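Local coordinates for protein metallophosphoesterase (Clostridium thermocellum, PDB 4J6O) that probably removes 2' or 3' phosphates from the ends of broken RNA as the manganese-binding, calcineurin-like phosphatase domain of the bacterial Pnkp-Hen1 repair system, at residues Gly22-Asp25 with Glu26-Leu30; Ala156-Lys159 with Glu160-Gly164. All coordinates share one frame; numbering follows the deposited sequence.

Contact 1: residues Gly22-Asp25 with Glu26-Leu30; sequences GCYD and ELKML
Glu26 curls back over Cys23, the residue at the N-cap position of helix 24-33. Glu26 CB lies 3.8 Å from Cys23 O. From there the chain turns sharply at chi2 (78°), which brings the carboxylate round to the first turn instead of letting it run out along the helix, with Glu26 CD 4.1 Å from Cys23 CB. Glu26 OE1 comes to rest 3.3 Å from Cys23 CB and also takes a hydrogen bond from a water, 2.9 Å away; that water in turn accepts from the backbone N of Asp25, so the carboxylate reaches an N-H of the first turn through one bridging molecule. OE2 bonds instead to Tyr252 OH and the backbone N of Leu249. Along the backbone, Leu27 N bonds Cys23 O at 3.0 Å and Lys28 N bonds Tyr24 O at 2.8 Å. Lys28 lays its CB over one face of the Tyr24 ring and its CD 4.0 Å from Tyr24 OH, before NZ leaves for Glu32. Asp25 OD1 pairs with Lys72. Tyr24 and Leu27 pack on helix 73-86, while Leu30 reaches strands 232-238 and 242-247, so the helix is held between helix and sheet.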
loop_
_atom_site.group_PDB
_atom_site.type_symbol
_atom_site.label_atom_id
_atom_site.label_comp_id
_atom_site.label_asym_id
_atom_site.label_seq_id
_atom_site.Cartn_x
_atom_site.Cartn_y
_atom_site.Cartn_z
ATOM N N GLY A 22 5.553 5.488 6.296
ATOM C CA GLY A 22 5.691 6.478 7.356
ATOM C C GLY A 22 5.866 7.909 6.889
ATOM O O GLY A 22 6.127 8.773 7.697
ATOM N N CYS A 23 5.759 8.137 5.581
ATOM C CA CYS A 23 5.999 9.483 5.062
ATOM C C CYS A 23 4.704 10.346 5.121
ATOM O O CYS A 23 4.129 10.670 4.085
ATOM C CB CYS A 23 6.503 9.407 3.659
ATOM S SG CYS A 23 8.222 8.698 3.628
ATOM N N TYR A 24 4.276 10.652 6.318
ATOM C CA TYR A 24 3.069 11.444 6.493
ATOM C C TYR A 24 3.103 12.796 5.763
ATOM O O TYR A 24 2.082 13.196 5.177
ATOM C CB TYR A 24 2.796 11.677 7.983
ATOM C CG TYR A 24 1.597 12.563 8.211
ATOM C CD1 TYR A 24 0.331 12.021 8.197
ATOM C CD2 TYR A 24 1.744 13.912 8.361
ATOM C CE1 TYR A 24 -0.774 12.823 8.390
ATOM C CE2 TYR A 24 0.629 14.729 8.544
ATOM C CZ TYR A 24 -0.620 14.159 8.543
ATOM O OH TYR A 24 -1.744 14.958 8.734
ATOM N N ASP A 25 4.231 13.527 5.810
ATOM C CA ASP A 25 4.221 14.897 5.278
ATOM C C ASP A 25 3.899 14.831 3.791
ATOM O O ASP A 25 3.092 15.654 3.261
ATOM C CB ASP A 25 5.565 15.595 5.506
ATOM C CG ASP A 25 5.842 15.891 6.963
ATOM O OD1 ASP A 25 4.887 15.931 7.761
ATOM O OD2 ASP A 25 7.055 16.113 7.293
ATOM N N GLU A 26 4.494 13.838 3.134
ATOM C CA GLU A 26 4.358 13.713 1.688
ATOM C C GLU A 26 2.962 13.205 1.367
ATOM O O GLU A 26 2.389 13.583 0.368
ATOM C CB GLU A 26 5.361 12.726 1.094
ATOM C CG GLU A 26 6.826 13.255 1.042
ATOM C CD GLU A 26 7.540 13.202 2.364
ATOM O OE1 GLU A 26 7.026 12.675 3.373
ATOM O OE2 GLU A 26 8.681 13.717 2.407
ATOM N N LEU A 27 2.476 12.302 2.192
ATOM C CA LEU A 27 1.077 11.828 2.049
ATOM C C LEU A 27 0.077 12.988 2.145
ATOM O O LEU A 27 -0.827 13.083 1.324
ATOM C CB LEU A 27 0.781 10.722 3.085
ATOM C CG LEU A 27 -0.672 10.238 3.042
ATOM C CD1 LEU A 27 -1.103 9.738 1.653
ATOM C CD2 LEU A 27 -0.885 9.152 4.132
ATOM N N LYS A 28 0.261 13.852 3.136
ATOM C CA LYS A 28 -0.637 14.982 3.297
ATOM C C LYS A 28 -0.540 15.885 2.082
ATOM O O LYS A 28 -1.580 16.306 1.548
ATOM C CB LYS A 28 -0.296 15.719 4.569
ATOM C CG LYS A 28 -1.100 17.010 4.799
ATOM C CD LYS A 28 -0.668 17.700 6.067
ATOM C CE LYS A 28 -1.655 18.827 6.432
ATOM N NZ LYS A 28 -1.422 19.966 5.532
ATOM N N MET A 29 0.695 16.177 1.632
ATOM C CA MET A 29 0.900 16.990 0.427
ATOM C C MET A 29 0.205 16.386 -0.795
ATOM O O MET A 29 -0.470 17.104 -1.553
ATOM C CB MET A 29 2.413 17.202 0.156
ATOM C CG MET A 29 3.097 18.117 1.129
ATOM S SD MET A 29 4.906 17.978 0.956
ATOM C CE MET A 29 5.134 19.007 -0.514
ATOM N N LEU A 30 0.334 15.054 -0.958
ATOM C CA LEU A 30 -0.199 14.416 -2.140
ATOM C C LEU A 30 -1.737 14.447 -2.108
ATOM O O LEU A 30 -2.408 14.717 -3.109
ATOM C CB LEU A 30 0.333 12.961 -2.241
ATOM C CG LEU A 30 -0.227 12.168 -3.401
ATOM C CD1 LEU A 30 0.072 12.820 -4.755
ATOM C CD2 LEU A 30 0.490 10.797 -3.319
HETATM O O HOH W 1 6.934 12.484 6.258
#

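Contact 2: residues Ala156-Lys159 with Glu160-Gly164; sequences AGMK and EEFQG
The backbone runs extended through Met158 and Lys159 and then closes into a short 3-10 turn at 160-162, where Phe162 N bonds Lys159 O at 3.1 Å. The first torsion of Lys159 (chi1 60°) sets CG between the backbone N and the carbonyl carbon, and the extended chain beyond it crosses the Phe162 ring, placing Lys159 CE over one face, 3.7 Å from the ring centroid and 20° off the normal: a CH-pi contact. Its NZ goes on to a salt bridge with Glu178 and to a water that makes an unusually short link to Glu161 OE1; the direct gap from Lys159 NZ to that oxygen is 4.2 Å. Met158 SD lies near the ring plane, at the edge, and touches Phe162 CB at 3.5 Å. The side chains of Met158 and Gln163 run antiparallel past one another, Gln163 CG 3.7 Å from Met158 CG, and Gln163 NE2 gives a 3.0 Å bond to Met158 O, close to its own amide plane; NE2 also bonds Tyr198 OH. Met158 and Phe162 also pack on Val170 of helix 168-176. Sulfur at the ring edge makes this a Met-aromatic contact, set in the loop joining strand 151-154 to that helix.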
loop_
_atom_site.group_PDB
_atom_site.type_symbol
_atom_site.label_atom_id
_atom_site.label_comp_id
_atom_site.label_asym_id
_atom_site.label_seq_id
_atom_site.Cartn_x
_atom_site.Cartn_y
_atom_site.Cartn_z
ATOM N N ALA A 156 1.671 -6.393 -4.315
ATOM C CA ALA A 156 2.712 -6.922 -5.202
ATOM C C ALA A 156 2.221 -7.207 -6.594
ATOM O O ALA A 156 2.985 -7.676 -7.435
ATOM C CB ALA A 156 3.372 -8.187 -4.576
ATOM N N GLY A 157 0.961 -6.920 -6.883
ATOM C CA GLY A 157 0.356 -7.295 -8.164
ATOM C C GLY A 157 -0.587 -8.488 -8.033
ATOM O O GLY A 157 -0.770 -9.023 -6.947
ATOM N N MET A 158 -1.238 -8.831 -9.125
ATOM C CA MET A 158 -2.129 -9.984 -9.123
ATOM C C MET A 158 -2.228 -10.506 -10.565
ATOM O O MET A 158 -2.870 -9.890 -11.431
ATOM C CB MET A 158 -3.503 -9.627 -8.542
ATOM C CG MET A 158 -4.374 -10.871 -8.216
ATOM S SD MET A 158 -3.550 -11.993 -7.115
ATOM C CE MET A 158 -3.442 -11.014 -5.603
ATOM N N LYS A 159 -1.589 -11.649 -10.825
ATOM C CA LYS A 159 -1.677 -12.231 -12.155
ATOM C C LYS A 159 -3.115 -12.685 -12.459
ATOM O O LYS A 159 -3.906 -12.888 -11.534
ATOM C CB LYS A 159 -0.679 -13.382 -12.305
ATOM C CG LYS A 159 -0.874 -14.492 -11.346
ATOM C CD LYS A 159 0.076 -15.648 -11.798
ATOM C CE LYS A 159 0.252 -16.729 -10.778
ATOM N NZ LYS A 159 1.116 -17.837 -11.330
ATOM N N GLU A 160 -3.460 -12.770 -13.753
ATOM C CA GLU A 160 -4.844 -12.976 -14.187
ATOM C C GLU A 160 -5.580 -14.130 -13.515
ATOM O O GLU A 160 -6.712 -13.965 -13.054
ATOM C CB GLU A 160 -4.898 -13.157 -15.699
ATOM C CG GLU A 160 -6.310 -13.365 -16.212
ATOM C CD GLU A 160 -6.396 -13.322 -17.714
ATOM O OE1 GLU A 160 -5.342 -13.196 -18.385
ATOM O OE2 GLU A 160 -7.532 -13.397 -18.222
ATOM N N GLU A 161 -4.916 -15.290 -13.466
ATOM C CA GLU A 161 -5.478 -16.532 -12.941
ATOM C C GLU A 161 -5.974 -16.398 -11.499
ATOM O O GLU A 161 -6.850 -17.137 -11.077
ATOM C CB GLU A 161 -4.410 -17.653 -13.041
ATOM C CG GLU A 161 -4.774 -19.005 -12.432
ATOM C CD GLU A 161 -3.561 -19.950 -12.261
ATOM O OE1 GLU A 161 -2.426 -19.579 -12.650
ATOM O OE2 GLU A 161 -3.753 -21.079 -11.730
ATOM N N PHE A 162 -5.411 -15.451 -10.740
ATOM C CA PHE A 162 -5.652 -15.393 -9.305
ATOM C C PHE A 162 -6.659 -14.262 -8.988
ATOM O O PHE A 162 -7.160 -14.145 -7.879
ATOM C CB PHE A 162 -4.352 -15.016 -8.583
ATOM C CG PHE A 162 -3.358 -16.126 -8.429
ATOM C CD1 PHE A 162 -3.551 -17.397 -8.973
ATOM C CD2 PHE A 162 -2.224 -15.894 -7.698
ATOM C CE1 PHE A 162 -2.597 -18.377 -8.793
ATOM C CE2 PHE A 162 -1.263 -16.871 -7.508
ATOM C CZ PHE A 162 -1.452 -18.127 -8.045
ATOM N N GLN A 163 -6.907 -13.398 -9.956
ATOM C CA GLN A 163 -7.809 -12.282 -9.701
ATOM C C GLN A 163 -9.193 -12.744 -9.307
ATOM O O GLN A 163 -9.806 -13.597 -9.954
ATOM C CB GLN A 163 -7.880 -11.325 -10.878
ATOM C CG GLN A 163 -6.554 -10.592 -11.132
ATOM C CD GLN A 163 -6.588 -9.831 -12.430
ATOM O OE1 GLN A 163 -7.611 -9.785 -13.085
ATOM N NE2 GLN A 163 -5.454 -9.271 -12.836
ATOM N N GLY A 164 -9.651 -12.216 -8.187
ATOM C CA GLY A 164 -10.962 -12.568 -7.703
ATOM C C GLY A 164 -10.980 -13.819 -6.859
ATOM O O GLY A 164 -12.023 -14.188 -6.345
HETATM O O HOH W 2 -0.281 -20.389 -11.537
#

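Overall arrangement
The two contacts lie on opposite sides of the chain's centre, their centres 29 Å apart and their nearest atoms about 16 Å apart, and they do not touch. They share no helix or strand: contact 1 is the start of a helix flanking the five-stranded sheet, whereas contact 2 belongs to a loop leaving a strand of the six-stranded one. Both are partly buried, yet contact 1 has four buried residues against two in contact 2. Regular helical backbone bonding dominates the first; a side-chain amide, a lysine over a ring and a sulfur at its edge do more of the work in the second. The side chain of Cys23 in contact 1 lies about 10 Å from the manganese held by Asp19, His21 and Asp65.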